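Local coordinates for protein AHL synthase (Burkholderia glumae, PDB 3P2H) that probably makes N-acyl-homoserine lactone quorum-sensing signals from S-adenosyl-L-methionine and an acyl group carried on acyl carrier protein, at residues Y24-V28 and E29-W33; G9-A13 and H14-E18; P122-A125 and A126-C130. The protein carries 3 engineered substitutions. All blocks are in the same frame, centred on the assembly; numbering follows the deposited sequence.

Interaction 1 (Y24-V28 and E29-W33); sequences YRVFV and EQLGW. With MTA (5'-deoxy-5'-methylthioadenosine), chain B; NOO (N-(3-oxocyclohex-1-en-1-yl)octanamide), chain C.
Aromatic packing between Phe-27 and Trp-33 dominates the pocket side of this helix end. The two side chains run side by side, but their rings are inclined by 44°, neither stacked nor edge-to-face. Phe-27 CD1 sits 3.4 Å from Trp-33 CZ3, near the rim of one indole face, and CB of Phe-27 makes an off-centre CH-pi contact with the six-membered ring of the indole. The opposite indole face lies against the ribose of MTA, with Trp-33 CZ2 3.5 Å from its C5'. Carbonyl O8 of the inhibitor NOO faces the edge of the indole.

Apolar contacts extend this wall to the cyclohexenone of NOO. Its C4 meets the edge of Phe-27 at CE1 (3.3 Å), and its C5 lies 3.5 Å from Leu-31 CD1. One face of Phe-27 carries Val-26 CG1 over its centre.

Backbone bonds show a pi-helical widening in this acetyltransferase-like synthase fold: Glu-29, Gln-30 and Leu-31 each donate to the carbonyl five residues back. Tyr-24 O accepts from both Val-28 N and Glu-29 N. After Leu-31 the chain turns through Gly-32, whose phi is positive, and Trp-33 N reaches Phe-27 O at 2.9 Å, which ties the backbone at the base of the indole to the helix end.

Polar contacts occupy the other side. With CG beside its own backbone N (chi1 -56°), Glu-29 extends back across Tyr-24, its carboxylate turned 66° from the ring and OE2 3.3 Å from CE2 at the ring edge. A water 2.7 Å from Tyr-24 OH donates to OE2, and the hydroxyl is also hydrogen-bonded to Ser-37 N.

Interaction 2 (G9-A13 and H14-E18); sequences GRLPA and HIAAE
Pro-12 and Ile-15 meet at the first turn of helix 13-30, where Pro-12 holds the N-cap position. Their side chains are pressed together: Pro-12 CG stands only 3.2 Å from Ile-15 CG1, tighter than an ordinary van der Waals contact. Just before the cap, Leu-11 reaches over the same turn, setting CD2 3.9 Å from Ile-15 CG2 and CB 4.3 Å from Ala-16 CB. Leu-11 and Ala-16 thus occupy the two positions of a hydrophobic staple, here a modest one because the alanine is so short.

His-14 folds back on the same residues. Its CG is wedged between its own N and C (chi1 62°), which brings CE1 to 3.6 Å from Pro-12 CB and lays one ring face against Ile-15 CG1.

Backbone bonds hold these groups in place. Pro-12 O accepts a straight bond from Ala-16 N at 3.0 Å and a weak one from Ile-15 N, while Ala-17 N donates to Ala-13 O. Farther out, Leu-11 rests on Tyr-54 and Ile-15 on Leu-56, both from strand 53-58. Salt bridges flank the turn: Arg-10 NE pairs with Asp-50 OD1, and Glu-18 OE2 with Arg-58 NH1.

Interaction 3 (P122-A125 and A126-C130); sequences PMLA and AAVEC
Between Pro-122 and Ala-126, as along the rest of this contact, the flat groups that meet are peptide units, for neither 122-125 nor 126-130 has an aromatic ring to offer. Ala-126 N donates to Pro-122 O at 3.1 Å, Ala-127 N to Met-123 O and Glu-129 N to Ala-125 O. Val-128 N gives the shortest bond, 2.8 Å to Leu-124 O, with 178° at the hydrogen. All four bonds span four residues, the pattern of a regular alpha helix.

Side-chain contact along this part of the helix is light. Leu-124, with CG swung away from its own N (chi1 -172°), places CD1 4.2 Å from Val-128 CG2, the two side chains crossing at a slant. That same methyl, Val-128 CG2, also lies 3.3 Å from Leu-124 O, beside the straight bond.

Helix 120-133 is the connection in a beta-alpha-beta crossover between the parallel strands 97-105 and 138-144. Met-123 and Leu-124 pack on Phe-103, while Ala-126 touches Val-55 and Thr-3 in neighbouring strands of the sheet. The Leu-124 side chain is about 6 Å from the inhibitor NOO at the nearest atoms, too far for contact.

Glu-129 OE1 forms a salt bridge with Arg-133 NH2. Chemically, then, main-chain hydrogen bonds carry the cohesion of this helical segment, and Met-123, Leu-124, Ala-126 and Cys-130 are left to pack against the sheet, while Val-128 meets Leu-187.

How the interactions relate
From the N terminus, strand 2-6 leads through a loop to interaction 2, which starts helix 13-30 and sets its first turn against strand 53-58. Interaction 1 ends the same helix, the centres of the two contacts about 20 Å apart, and delivers the chain to the MTA and inhibitor sites beside strands 97-105 and 138-144. Interaction 3 comes much later, within helix 120-133, across the centre of the chain from interaction 1. The three contacts follow in series: each closes only a local turn, and none crosses or encloses another. Strand 53-58 is met by interactions 2 and 3, and strand 97-105 by interactions 1 and 3, so one sheet joins all three.

Interaction 1 (Y24-V28 and E29-W33)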
loop_
_atom_site.group_PDB
_atom_site.type_symbol
_atom_site.label_atom_id
_atom_site.label_comp_id
_atom_site.label_asym_id
_atom_site.label_seq_id
_atom_site.Cartn_x
_atom_site.Cartn_y
_atom_site.Cartn_z
ATOM N N TYR A 24 5.165 12.758 3.302
ATOM C CA TYR A 24 6.271 13.606 2.880
ATOM C C TYR A 24 7.552 13.160 3.581
ATOM O O TYR A 24 8.595 12.992 2.955
ATOM C CB TYR A 24 6.019 15.072 3.237
ATOM C CG TYR A 24 7.176 15.967 2.835
ATOM C CD1 TYR A 24 7.294 16.439 1.526
ATOM C CD2 TYR A 24 8.189 16.285 3.743
ATOM C CE1 TYR A 24 8.393 17.201 1.126
ATOM C CE2 TYR A 24 9.298 17.046 3.354
ATOM C CZ TYR A 24 9.392 17.499 2.040
ATOM O OH TYR A 24 10.484 18.226 1.627
ATOM N N ARG A 25 7.465 12.973 4.890
ATOM C CA ARG A 25 8.625 12.568 5.669
ATOM C C ARG A 25 9.201 11.213 5.260
ATOM O O ARG A 25 10.413 11.027 5.253
ATOM C CB ARG A 25 8.267 12.583 7.156
ATOM C CG ARG A 25 8.034 14.005 7.679
ATOM C CD ARG A 25 7.612 14.023 9.136
ATOM N NE ARG A 25 6.170 13.866 9.293
ATOM C CZ ARG A 25 5.608 13.171 10.277
ATOM N NH1 ARG A 25 6.376 12.574 11.178
ATOM N NH2 ARG A 25 4.284 13.070 10.364
ATOM N N VAL A 26 8.337 10.274 4.900
ATOM C CA VAL A 26 8.799 8.949 4.503
ATOM C C VAL A 26 9.294 8.868 3.056
ATOM O O VAL A 26 10.444 8.503 2.795
ATOM C CB VAL A 26 7.685 7.892 4.676
ATOM C CG1 VAL A 26 8.160 6.547 4.129
ATOM C CG2 VAL A 26 7.308 7.760 6.141
ATOM N N PHE A 27 8.424 9.219 2.117
ATOM C CA PHE A 27 8.759 9.128 0.708
ATOM C C PHE A 27 9.664 10.204 0.146
ATOM O O PHE A 27 10.409 9.949 -0.796
ATOM C CB PHE A 27 7.463 9.028 -0.096
ATOM C CG PHE A 27 6.610 7.875 0.327
ATOM C CD1 PHE A 27 6.933 6.579 -0.060
ATOM C CD2 PHE A 27 5.549 8.066 1.198
ATOM C CE1 PHE A 27 6.209 5.494 0.422
ATOM C CE2 PHE A 27 4.823 6.982 1.686
ATOM C CZ PHE A 27 5.154 5.697 1.297
ATOM N N VAL A 28 9.617 11.401 0.713
ATOM C CA VAL A 28 10.475 12.465 0.220
ATOM C C VAL A 28 11.745 12.622 1.055
ATOM O O VAL A 28 12.850 12.623 0.510
ATOM C CB VAL A 28 9.717 13.803 0.162
ATOM C CG1 VAL A 28 10.665 14.925 -0.254
ATOM C CG2 VAL A 28 8.570 13.691 -0.826
ATOM N N GLU A 29 11.606 12.732 2.373
ATOM C CA GLU A 29 12.790 12.891 3.217
ATOM C C GLU A 29 13.573 11.605 3.428
ATOM O O GLU A 29 14.791 11.583 3.284
ATOM C CB GLU A 29 12.408 13.462 4.578
ATOM C CG GLU A 29 11.667 14.767 4.486
ATOM C CD GLU A 29 11.539 15.464 5.813
ATOM O OE1 GLU A 29 11.529 14.787 6.865
ATOM O OE2 GLU A 29 11.431 16.708 5.802
ATOM N N GLN A 30 12.878 10.530 3.767
ATOM C CA GLN A 30 13.551 9.265 4.007
ATOM C C GLN A 30 14.064 8.582 2.751
ATOM O O GLN A 30 15.247 8.240 2.658
ATOM C CB GLN A 30 12.620 8.302 4.731
ATOM C CG GLN A 30 13.271 7.643 5.914
ATOM C CD GLN A 30 13.356 8.586 7.089
ATOM O OE1 GLN A 30 12.337 8.889 7.724
ATOM N NE2 GLN A 30 14.563 9.073 7.383
ATOM N N LEU A 31 13.169 8.379 1.791
ATOM C CA LEU A 31 13.515 7.696 0.556
ATOM C C LEU A 31 14.014 8.629 -0.533
ATOM O O LEU A 31 14.566 8.174 -1.534
ATOM C CB LEU A 31 12.303 6.903 0.059
ATOM C CG LEU A 31 11.710 5.945 1.097
ATOM C CD1 LEU A 31 10.457 5.279 0.538
ATOM C CD2 LEU A 31 12.749 4.893 1.468
ATOM N N GLY A 32 13.819 9.928 -0.336
ATOM C CA GLY A 32 14.270 10.905 -1.310
ATOM C C GLY A 32 13.674 10.798 -2.704
ATOM O O GLY A 32 14.402 10.914 -3.695
ATOM N N TRP A 33 12.361 10.602 -2.796
ATOM C CA TRP A 33 11.712 10.486 -4.102
ATOM C C TRP A 33 11.586 11.824 -4.825
ATOM O O TRP A 33 11.394 11.861 -6.039
ATOM C CB TRP A 33 10.322 9.852 -3.958
ATOM C CG TRP A 33 10.343 8.376 -3.664
ATOM C CD1 TRP A 33 11.440 7.601 -3.453
ATOM C CD2 TRP A 33 9.206 7.506 -3.537
ATOM N NE1 TRP A 33 11.064 6.301 -3.197
ATOM C CE2 TRP A 33 9.698 6.215 -3.244
ATOM C CE3 TRP A 33 7.820 7.694 -3.642
ATOM C CZ2 TRP A 33 8.853 5.111 -3.054
ATOM C CZ3 TRP A 33 6.977 6.590 -3.451
ATOM C CH2 TRP A 33 7.500 5.320 -3.160
HETATM C CS MTA B . 6.958 3.030 -6.274
HETATM S "S5'" MTA B . 8.657 2.829 -6.888
HETATM C "C5'" MTA B . 9.394 4.417 -6.396
HETATM C "C4'" MTA B . 9.413 5.428 -7.545
HETATM O "O4'" MTA B . 8.033 5.688 -7.927
HETATM C "C2'" MTA B . 8.835 7.738 -7.138
HETATM O "O2'" MTA B . 9.202 9.104 -7.356
HETATM C "C3'" MTA B . 10.040 6.737 -7.045
HETATM O "O3'" MTA B . 11.068 7.143 -7.957
HETATM C "C1'" MTA B . 7.969 7.104 -8.241
HETATM N N9 MTA B . 6.557 7.536 -8.170
HETATM C C8 MTA B . 5.683 7.363 -7.123
HETATM N N7 MTA B . 4.518 7.863 -7.398
HETATM C C5 MTA B . 4.555 8.394 -8.648
HETATM C C6 MTA B . 3.612 9.068 -9.494
HETATM N N6 MTA B . 2.322 9.295 -9.051
HETATM N N1 MTA B . 4.012 9.478 -10.743
HETATM C C2 MTA B . 5.281 9.265 -11.202
HETATM N N3 MTA B . 6.186 8.625 -10.404
HETATM C C4 MTA B . 5.882 8.185 -9.160
HETATM C C1 NOO C . 9.287 0.651 2.171
HETATM O O1 NOO C . 10.189 -0.111 2.503
HETATM C C2 NOO C . 8.187 0.240 1.200
HETATM C C3 NOO C . 7.556 1.162 0.354
HETATM C C4 NOO C . 7.854 2.657 0.586
HETATM C C5 NOO C . 8.197 3.039 2.081
HETATM C C6 NOO C . 9.268 2.109 2.729
HETATM N N7 NOO C . 6.649 0.824 -0.738
HETATM C C8 NOO C . 5.403 1.325 -1.199
HETATM O O8 NOO C . 5.174 2.506 -1.443
HETATM C C9 NOO C . 4.226 0.352 -1.431
HETATM C C10 NOO C . 4.472 -1.179 -1.446
HETATM C C11 NOO C . 3.418 -1.867 -2.356
HETATM C C12 NOO C . 2.929 -3.211 -1.788
HETATM C C13 NOO C . 1.981 -3.920 -2.780
HETATM C C14 NOO C . 2.092 -5.453 -2.673
HETATM C C15 NOO C . 0.995 -6.156 -3.479
HETATM O O HOH W 1 12.739 17.951 3.057
#

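Interaction 2 (G9-A13 and H14-E18)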
loop_
_atom_site.group_PDB
_atom_site.type_symbol
_atom_site.label_atom_id
_atom_site.label_comp_id
_atom_site.label_asym_id
_atom_site.label_seq_id
_atom_site.Cartn_x
_atom_site.Cartn_y
_atom_site.Cartn_z
ATOM N N GLY A 9 -14.923 8.350 1.332
ATOM C CA GLY A 9 -14.839 9.443 0.382
ATOM C C GLY A 9 -13.741 10.407 0.781
ATOM O O GLY A 9 -12.794 10.023 1.466
ATOM N N ARG A 10 -13.868 11.667 0.372
ATOM C CA ARG A 10 -12.855 12.668 0.688
ATOM C C ARG A 10 -12.466 12.686 2.176
ATOM O O ARG A 10 -13.318 12.802 3.064
ATOM C CB ARG A 10 -13.344 14.051 0.254
ATOM C CG ARG A 10 -12.303 15.155 0.377
ATOM C CD ARG A 10 -12.846 16.456 -0.195
ATOM N NE ARG A 10 -13.297 16.263 -1.568
ATOM C CZ ARG A 10 -13.919 17.187 -2.290
ATOM N NH1 ARG A 10 -14.172 18.385 -1.772
ATOM N NH2 ARG A 10 -14.286 16.915 -3.533
ATOM N N LEU A 11 -11.167 12.572 2.435
ATOM C CA LEU A 11 -10.638 12.576 3.795
ATOM C C LEU A 11 -10.916 13.892 4.493
ATOM O O LEU A 11 -10.923 14.950 3.864
ATOM C CB LEU A 11 -9.120 12.377 3.785
ATOM C CG LEU A 11 -8.506 11.001 3.556
ATOM C CD1 LEU A 11 -6.983 11.141 3.514
ATOM C CD2 LEU A 11 -8.925 10.056 4.677
ATOM N N PRO A 12 -11.164 13.846 5.809
ATOM C CA PRO A 12 -11.411 15.120 6.481
ATOM C C PRO A 12 -10.105 15.913 6.407
ATOM O O PRO A 12 -9.021 15.336 6.427
ATOM C CB PRO A 12 -11.792 14.700 7.900
ATOM C CG PRO A 12 -11.137 13.364 8.067
ATOM C CD PRO A 12 -11.323 12.709 6.730
ATOM N N ALA A 13 -10.220 17.231 6.289
ATOM C CA ALA A 13 -9.059 18.112 6.181
ATOM C C ALA A 13 -7.874 17.789 7.094
ATOM O O ALA A 13 -6.738 17.679 6.623
ATOM C CB ALA A 13 -9.492 19.565 6.401
ATOM N N HIS A 14 -8.123 17.641 8.391
ATOM C CA HIS A 14 -7.031 17.376 9.318
ATOM C C HIS A 14 -6.316 16.048 9.080
ATOM O O HIS A 14 -5.115 15.947 9.305
ATOM C CB HIS A 14 -7.514 17.461 10.772
ATOM C CG HIS A 14 -8.556 16.452 11.128
ATOM N ND1 HIS A 14 -9.844 16.510 10.646
ATOM C CD2 HIS A 14 -8.499 15.356 11.921
ATOM C CE1 HIS A 14 -10.539 15.495 11.129
ATOM N NE2 HIS A 14 -9.744 14.780 11.905
ATOM N N ILE A 15 -7.049 15.039 8.619
ATOM C CA ILE A 15 -6.449 13.736 8.345
ATOM C C ILE A 15 -5.608 13.821 7.074
ATOM O O ILE A 15 -4.529 13.234 6.989
ATOM C CB ILE A 15 -7.528 12.645 8.159
ATOM C CG1 ILE A 15 -8.353 12.503 9.438
ATOM C CG2 ILE A 15 -6.878 11.323 7.798
ATOM C CD1 ILE A 15 -7.549 12.125 10.654
ATOM N N ALA A 16 -6.114 14.555 6.087
ATOM C CA ALA A 16 -5.409 14.730 4.826
ATOM C C ALA A 16 -4.071 15.421 5.071
ATOM O O ALA A 16 -3.054 15.047 4.490
ATOM C CB ALA A 16 -6.267 15.555 3.854
ATOM N N ALA A 17 -4.070 16.422 5.946
ATOM C CA ALA A 17 -2.847 17.153 6.263
ATOM C C ALA A 17 -1.868 16.271 7.039
ATOM O O ALA A 17 -0.681 16.221 6.732
ATOM C CB ALA A 17 -3.180 18.401 7.068
ATOM N N GLU A 18 -2.380 15.564 8.036
ATOM C CA GLU A 18 -1.553 14.694 8.859
ATOM C C GLU A 18 -0.940 13.541 8.056
ATOM O O GLU A 18 0.235 13.207 8.228
ATOM C CB GLU A 18 -2.392 14.159 10.019
ATOM C CG GLU A 18 -1.643 13.276 10.984
ATOM C CD GLU A 18 -2.502 12.862 12.155
ATOM O OE1 GLU A 18 -3.744 12.858 12.003
ATOM O OE2 GLU A 18 -1.934 12.529 13.218
#

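Interaction 3 (P122-A125 and A126-C130)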
loop_
_atom_site.group_PDB
_atom_site.type_symbol
_atom_site.label_atom_id
_atom_site.label_comp_id
_atom_site.label_asym_id
_atom_site.label_seq_id
_atom_site.Cartn_x
_atom_site.Cartn_y
_atom_site.Cartn_z
ATOM N N PRO A 122 0.659 -5.509 11.068
ATOM C CA PRO A 122 -0.658 -4.912 11.323
ATOM C C PRO A 122 -1.140 -4.015 10.182
ATOM O O PRO A 122 -2.326 -4.005 9.849
ATOM C CB PRO A 122 -0.452 -4.158 12.639
ATOM C CG PRO A 122 1.022 -3.820 12.621
ATOM C CD PRO A 122 1.645 -5.075 12.074
ATOM N N MET A 123 -0.213 -3.278 9.576
ATOM C CA MET A 123 -0.561 -2.404 8.463
ATOM C C MET A 123 -1.067 -3.242 7.291
ATOM O O MET A 123 -2.061 -2.907 6.656
ATOM C CB MET A 123 0.654 -1.577 8.032
ATOM C CG MET A 123 0.988 -0.414 8.957
ATOM S SD MET A 123 -0.376 0.771 9.131
ATOM C CE MET A 123 -0.709 1.152 7.417
ATOM N N LEU A 124 -0.377 -4.341 7.011
ATOM C CA LEU A 124 -0.772 -5.215 5.918
ATOM C C LEU A 124 -2.116 -5.874 6.212
ATOM O O LEU A 124 -2.984 -5.951 5.338
ATOM C CB LEU A 124 0.292 -6.292 5.693
ATOM C CG LEU A 124 0.120 -7.184 4.459
ATOM C CD1 LEU A 124 0.003 -6.329 3.199
ATOM C CD2 LEU A 124 1.316 -8.124 4.355
ATOM N N ALA A 125 -2.289 -6.344 7.444
ATOM C CA ALA A 125 -3.535 -7.000 7.837
ATOM C C ALA A 125 -4.743 -6.104 7.597
ATOM O O ALA A 125 -5.766 -6.552 7.081
ATOM C CB ALA A 125 -3.473 -7.404 9.298
ATOM N N ALA A 126 -4.619 -4.835 7.975
ATOM C CA ALA A 126 -5.704 -3.871 7.802
ATOM C C ALA A 126 -6.022 -3.692 6.324
ATOM O O ALA A 126 -7.182 -3.719 5.920
ATOM C CB ALA A 126 -5.317 -2.528 8.422
ATOM N N ALA A 127 -4.983 -3.506 5.517
ATOM C CA ALA A 127 -5.154 -3.331 4.080
ATOM C C ALA A 127 -5.849 -4.543 3.468
ATOM O O ALA A 127 -6.849 -4.408 2.762
ATOM C CB ALA A 127 -3.796 -3.119 3.420
ATOM N N VAL A 128 -5.317 -5.730 3.737
ATOM C CA VAL A 128 -5.907 -6.951 3.198
ATOM C C VAL A 128 -7.375 -7.094 3.590
ATOM O O VAL A 128 -8.233 -7.311 2.739
ATOM C CB VAL A 128 -5.129 -8.199 3.674
ATOM C CG1 VAL A 128 -5.882 -9.474 3.286
ATOM C CG2 VAL A 128 -3.733 -8.198 3.045
ATOM N N GLU A 129 -7.651 -6.957 4.881
ATOM C CA GLU A 129 -9.003 -7.064 5.412
ATOM C C GLU A 129 -9.947 -6.133 4.658
ATOM O O GLU A 129 -11.003 -6.553 4.174
ATOM C CB GLU A 129 -8.988 -6.700 6.893
ATOM C CG GLU A 129 -10.231 -7.083 7.656
ATOM C CD GLU A 129 -10.052 -6.870 9.142
ATOM O OE1 GLU A 129 -10.464 -7.762 9.918
ATOM O OE2 GLU A 129 -9.502 -5.813 9.536
ATOM N N CYS A 130 -9.556 -4.868 4.553
ATOM C CA CYS A 130 -10.367 -3.879 3.853
ATOM C C CYS A 130 -10.615 -4.270 2.395
ATOM O O CYS A 130 -11.759 -4.329 1.945
ATOM C CB CYS A 130 -9.685 -2.513 3.903
ATOM S SG CYS A 130 -10.497 -1.273 2.865
#